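Local coordinates for protein LytB (Plasmodium falciparum, PDB 4N7B) that reduces (E)-4-hydroxy-3-methylbut-2-enyl diphosphate to isopentenyl and dimethylallyl diphosphate with an iron-sulfur cluster, the terminal step of the MEP pathway of isoprenoid synthesis, at residues E239-E242 with E243-L247; D262-C265 with K266-K270. One frame throughout, in Å; residues are numbered along the deposited sequence.

In the fold
Interaction 1 (239-242 with 243-247) and interaction 2 (262-265 with 266-270) are successive-turn contacts in two neighbouring helices, 232-247 and 262-271, with centres about 13 Å apart. The two helices meet through side chains: Val241 CG1 lies 4.2 Å from Leu268 CD1, and Glu242 CG lies 3.9 Å from Leu268 CD2, so Leu268 reaches two residues of interaction 1. Helix 232-247 begins directly after the cluster ligand Cys231. The side chains of Thr240 and Val264 are each about 12 Å from the bound iron-sulfur cluster, so neither contact touches the cluster; Val264 is also about 6 Å, side chain to side chain, from Ser485, a probable substrate ligand.

Interaction 1 (E239-E242 with E243-L247)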
# COMPACT_ATOMS: atom_id res chain seq x y z
N GLU A 239 -6.35 -12.43 -5.21
CA GLU A 239 -6.68 -13.49 -6.15
C GLU A 239 -5.60 -14.58 -6.11
O GLU A 239 -5.90 -15.76 -6.21
CB GLU A 239 -6.85 -12.91 -7.56
CG GLU A 239 -7.31 -13.93 -8.62
CD GLU A 239 -7.61 -13.29 -9.98
OE1 GLU A 239 -8.03 -14.03 -10.91
OE2 GLU A 239 -7.43 -12.06 -10.13
N THR A 240 -4.34 -14.18 -5.92
CA THR A 240 -3.25 -15.15 -5.85
C THR A 240 -3.51 -16.14 -4.72
O THR A 240 -3.35 -17.34 -4.90
CB THR A 240 -1.89 -14.49 -5.62
OG1 THR A 240 -1.49 -13.78 -6.81
CG2 THR A 240 -0.84 -15.53 -5.28
N VAL A 241 -3.93 -15.64 -3.57
CA VAL A 241 -4.17 -16.52 -2.43
C VAL A 241 -5.40 -17.38 -2.64
O VAL A 241 -5.38 -18.58 -2.36
CB VAL A 241 -4.34 -15.74 -1.11
CG1 VAL A 241 -4.64 -16.70 0.05
CG2 VAL A 241 -3.09 -14.93 -0.81
N GLU A 242 -6.47 -16.77 -3.14
CA GLU A 242 -7.73 -17.46 -3.36
C GLU A 242 -7.57 -18.60 -4.37
O GLU A 242 -8.20 -19.65 -4.27
CB GLU A 242 -8.79 -16.47 -3.85
CG GLU A 242 -9.58 -15.80 -2.73
CD GLU A 242 -10.33 -14.56 -3.19
OE1 GLU A 242 -10.22 -14.21 -4.39
OE2 GLU A 242 -11.02 -13.92 -2.36
N GLU A 243 -6.69 -18.39 -5.34
CA GLU A 243 -6.55 -19.33 -6.42
C GLU A 243 -5.67 -20.51 -5.99
O GLU A 243 -5.85 -21.64 -6.46
CB GLU A 243 -6.00 -18.59 -7.65
CG GLU A 243 -6.17 -19.36 -8.94
CD GLU A 243 -7.61 -19.41 -9.38
OE1 GLU A 243 -8.33 -18.41 -9.17
OE2 GLU A 243 -8.01 -20.45 -9.91
N CYS A 244 -4.75 -20.25 -5.06
CA CYS A 244 -3.94 -21.30 -4.46
C CYS A 244 -4.80 -22.20 -3.60
O CYS A 244 -4.64 -23.42 -3.58
CB CYS A 244 -2.84 -20.69 -3.60
SG CYS A 244 -1.41 -20.11 -4.53
N LEU A 245 -5.73 -21.57 -2.88
CA LEU A 245 -6.66 -22.31 -2.04
C LEU A 245 -7.56 -23.23 -2.85
O LEU A 245 -7.96 -24.28 -2.37
CB LEU A 245 -7.50 -21.34 -1.21
CG LEU A 245 -6.73 -20.69 -0.06
CD1 LEU A 245 -7.50 -19.49 0.47
CD2 LEU A 245 -6.51 -21.71 1.05
N LYS A 246 -7.89 -22.83 -4.08
CA LYS A 246 -8.72 -23.66 -4.96
C LYS A 246 -7.94 -24.87 -5.44
O LYS A 246 -8.46 -25.98 -5.49
CB LYS A 246 -9.22 -22.85 -6.16
CG LYS A 246 -10.42 -21.98 -5.83
CD LYS A 246 -10.75 -20.97 -6.94
CE LYS A 246 -11.56 -19.79 -6.37
NZ LYS A 246 -11.62 -18.62 -7.30
N LEU A 247 -6.67 -24.65 -5.77
CA LEU A 247 -5.86 -25.72 -6.31
C LEU A 247 -5.40 -26.69 -5.24
O LEU A 247 -5.74 -27.87 -5.27
CB LEU A 247 -4.63 -25.16 -7.03
CG LEU A 247 -4.92 -24.36 -8.30
CD1 LEU A 247 -3.61 -24.07 -9.02
CD2 LEU A 247 -5.91 -25.09 -9.22
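The flat carbonyl of Val241 accepts the amide of Leu245: Leu245 N sits 3.1 Å from Val241 O, tilted 19° from the carbonyl plane. The leucine also presents aliphatic carbon to the same oxygen, its CG lying 3.4 Å from Val241 O. This follows from chi1 of -74°, which sets CG of Leu245 beside its own backbone N and so back toward the preceding turn. Beyond the oxygen the two side chains run alongside each other, Val241 CG1 and Leu245 CD1 being 4.0 Å apart. The carbonyl of Glu239 receives Glu243 N at 2.9 Å, with Glu243 CB also close to that oxygen. Both bonds belong to the i to i+4 pattern of the alpha helix 232-247, which Thr240 O with Cys244 N and Glu242 O with Lys246 N continue. One side of this helix is buried: Thr240, Val241 and Cys244 rest on Ile289 of strand 287-290, and Glu243 and Cys244 meet Phe526 of the C-terminal helix 524-533. The hydroxyl of Thr240 bonds within the helix to Arg236 O. Polar ends gather on the more exposed side. Glu239 OE1 and Glu243 OE1 are 4.7 Å apart, a like-charge approach that may be moderated by Lys246, whose NZ forms a long salt bridge of 3.8 Å with Glu243 OE1. Glu243 is bent at chi2 (71°), and its carboxylate lies on the side of the lysine, while the extended lysine carries its methylenes past the Glu242 carbonyl, CG lying 3.6 Å from Glu242 O.

Interaction 2 (D262-C265 with K266-K270); sequences DIVC and KKLEK
Helix 262-271 is the connection of a beta-alpha-beta unit, joining strand 252-255 to the parallel strand 273-276, and this contact takes in almost the whole helix, with Val264 and Leu268 coming together on the buried side. Their side chains lie side by side and point the same way, with Val264 CG1 4.1 Å from Leu268 CD1. Leu268 CG is set beside the residue's own backbone N (chi1 -66°), which places it 3.5 Å from Val264 O, the oxygen that also accepts Leu268 N at 3.2 Å. Ile238 of helix 232-247 and Pro487 pack on Val264, while Ala273 and Phe275 of the following strand meet Leu268. Ahead of the helix, Asn261 OD1 accepts the N-H of Val264, a bond that ties the first turn to the loop holding His260, a substrate ligand by similarity. The backbone evidence for regular alpha geometry is four i to i+4 bonds between the two segments. Of these the shortest, from Lys266 N to Asp262 O, measures 2.8 Å and is also the straightest at the hydrogen, 160°. Lys267 N reaches Ile263 O less closely, at 3.3 Å. Both lysines send extended chains away from the helix, so of their side chains only CB comes near the preceding turn: Lys267 CB, for example, lies close to Val264 O. At the other end of the contact, Glu269, extended beyond CG, runs its methylenes past the carbonyl that accepts its amide, its N lying 2.9 Å and its CG 3.5 Å from Cys265 O.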
# COMPACT_ATOMS: atom_id res chain seq x y z
N ASP A 262 -7.59 -6.05 7.87
CA ASP A 262 -7.99 -7.18 8.70
C ASP A 262 -9.22 -7.88 8.12
O ASP A 262 -9.34 -9.09 8.20
CB ASP A 262 -8.24 -6.71 10.15
CG ASP A 262 -7.06 -5.93 10.72
OD1 ASP A 262 -5.98 -6.54 10.88
OD2 ASP A 262 -7.20 -4.71 11.00
N ILE A 263 -10.11 -7.12 7.51
CA ILE A 263 -11.32 -7.73 6.95
C ILE A 263 -10.98 -8.71 5.83
O ILE A 263 -11.47 -9.82 5.82
CB ILE A 263 -12.29 -6.68 6.46
CG1 ILE A 263 -12.80 -5.89 7.67
CG2 ILE A 263 -13.44 -7.32 5.69
CD1 ILE A 263 -13.54 -4.66 7.32
N VAL A 264 -10.13 -8.29 4.90
CA VAL A 264 -9.65 -9.18 3.84
C VAL A 264 -8.97 -10.42 4.41
O VAL A 264 -9.23 -11.55 4.00
CB VAL A 264 -8.64 -8.45 2.96
CG1 VAL A 264 -7.82 -9.44 2.11
CG2 VAL A 264 -9.35 -7.42 2.09
N CYS A 265 -8.06 -10.21 5.36
CA CYS A 265 -7.23 -11.28 5.89
C CYS A 265 -8.05 -12.29 6.68
O CYS A 265 -7.80 -13.50 6.60
CB CYS A 265 -6.15 -10.70 6.79
SG CYS A 265 -4.82 -9.95 5.88
N LYS A 266 -9.01 -11.81 7.45
CA LYS A 266 -9.84 -12.71 8.23
C LYS A 266 -10.63 -13.62 7.28
O LYS A 266 -10.82 -14.81 7.55
CB LYS A 266 -10.79 -11.92 9.13
CG LYS A 266 -11.78 -12.78 9.88
CD LYS A 266 -12.91 -11.93 10.45
CE LYS A 266 -14.00 -12.77 11.12
NZ LYS A 266 -15.14 -11.93 11.60
N LYS A 267 -11.07 -13.06 6.16
CA LYS A 267 -11.87 -13.83 5.21
C LYS A 267 -11.02 -14.97 4.63
O LYS A 267 -11.50 -16.09 4.45
CB LYS A 267 -12.39 -12.93 4.10
CG LYS A 267 -13.26 -13.63 3.07
CD LYS A 267 -13.63 -12.67 1.95
CE LYS A 267 -14.20 -13.39 0.73
NZ LYS A 267 -14.37 -12.46 -0.44
N LEU A 268 -9.74 -14.68 4.39
CA LEU A 268 -8.83 -15.67 3.82
C LEU A 268 -8.44 -16.72 4.86
O LEU A 268 -8.23 -17.88 4.52
CB LEU A 268 -7.58 -15.00 3.25
CG LEU A 268 -7.87 -14.10 2.04
CD1 LEU A 268 -6.63 -13.36 1.60
CD2 LEU A 268 -8.45 -14.92 0.88
N GLU A 269 -8.37 -16.31 6.12
CA GLU A 269 -8.05 -17.25 7.19
C GLU A 269 -9.14 -18.29 7.28
O GLU A 269 -8.87 -19.48 7.46
CB GLU A 269 -7.88 -16.53 8.54
CG GLU A 269 -6.49 -15.95 8.74
CD GLU A 269 -6.39 -15.07 9.98
OE1 GLU A 269 -7.44 -14.65 10.51
OE2 GLU A 269 -5.25 -14.81 10.43
N LYS A 270 -10.39 -17.84 7.15
CA LYS A 270 -11.54 -18.74 7.16
C LYS A 270 -11.47 -19.72 6.01
O LYS A 270 -11.85 -20.88 6.15
CB LYS A 270 -12.85 -17.94 7.06
CG LYS A 270 -13.43 -17.52 8.40
CD LYS A 270 -14.86 -16.97 8.27
CE LYS A 270 -15.83 -17.98 7.63
NZ LYS A 270 -17.25 -17.51 7.64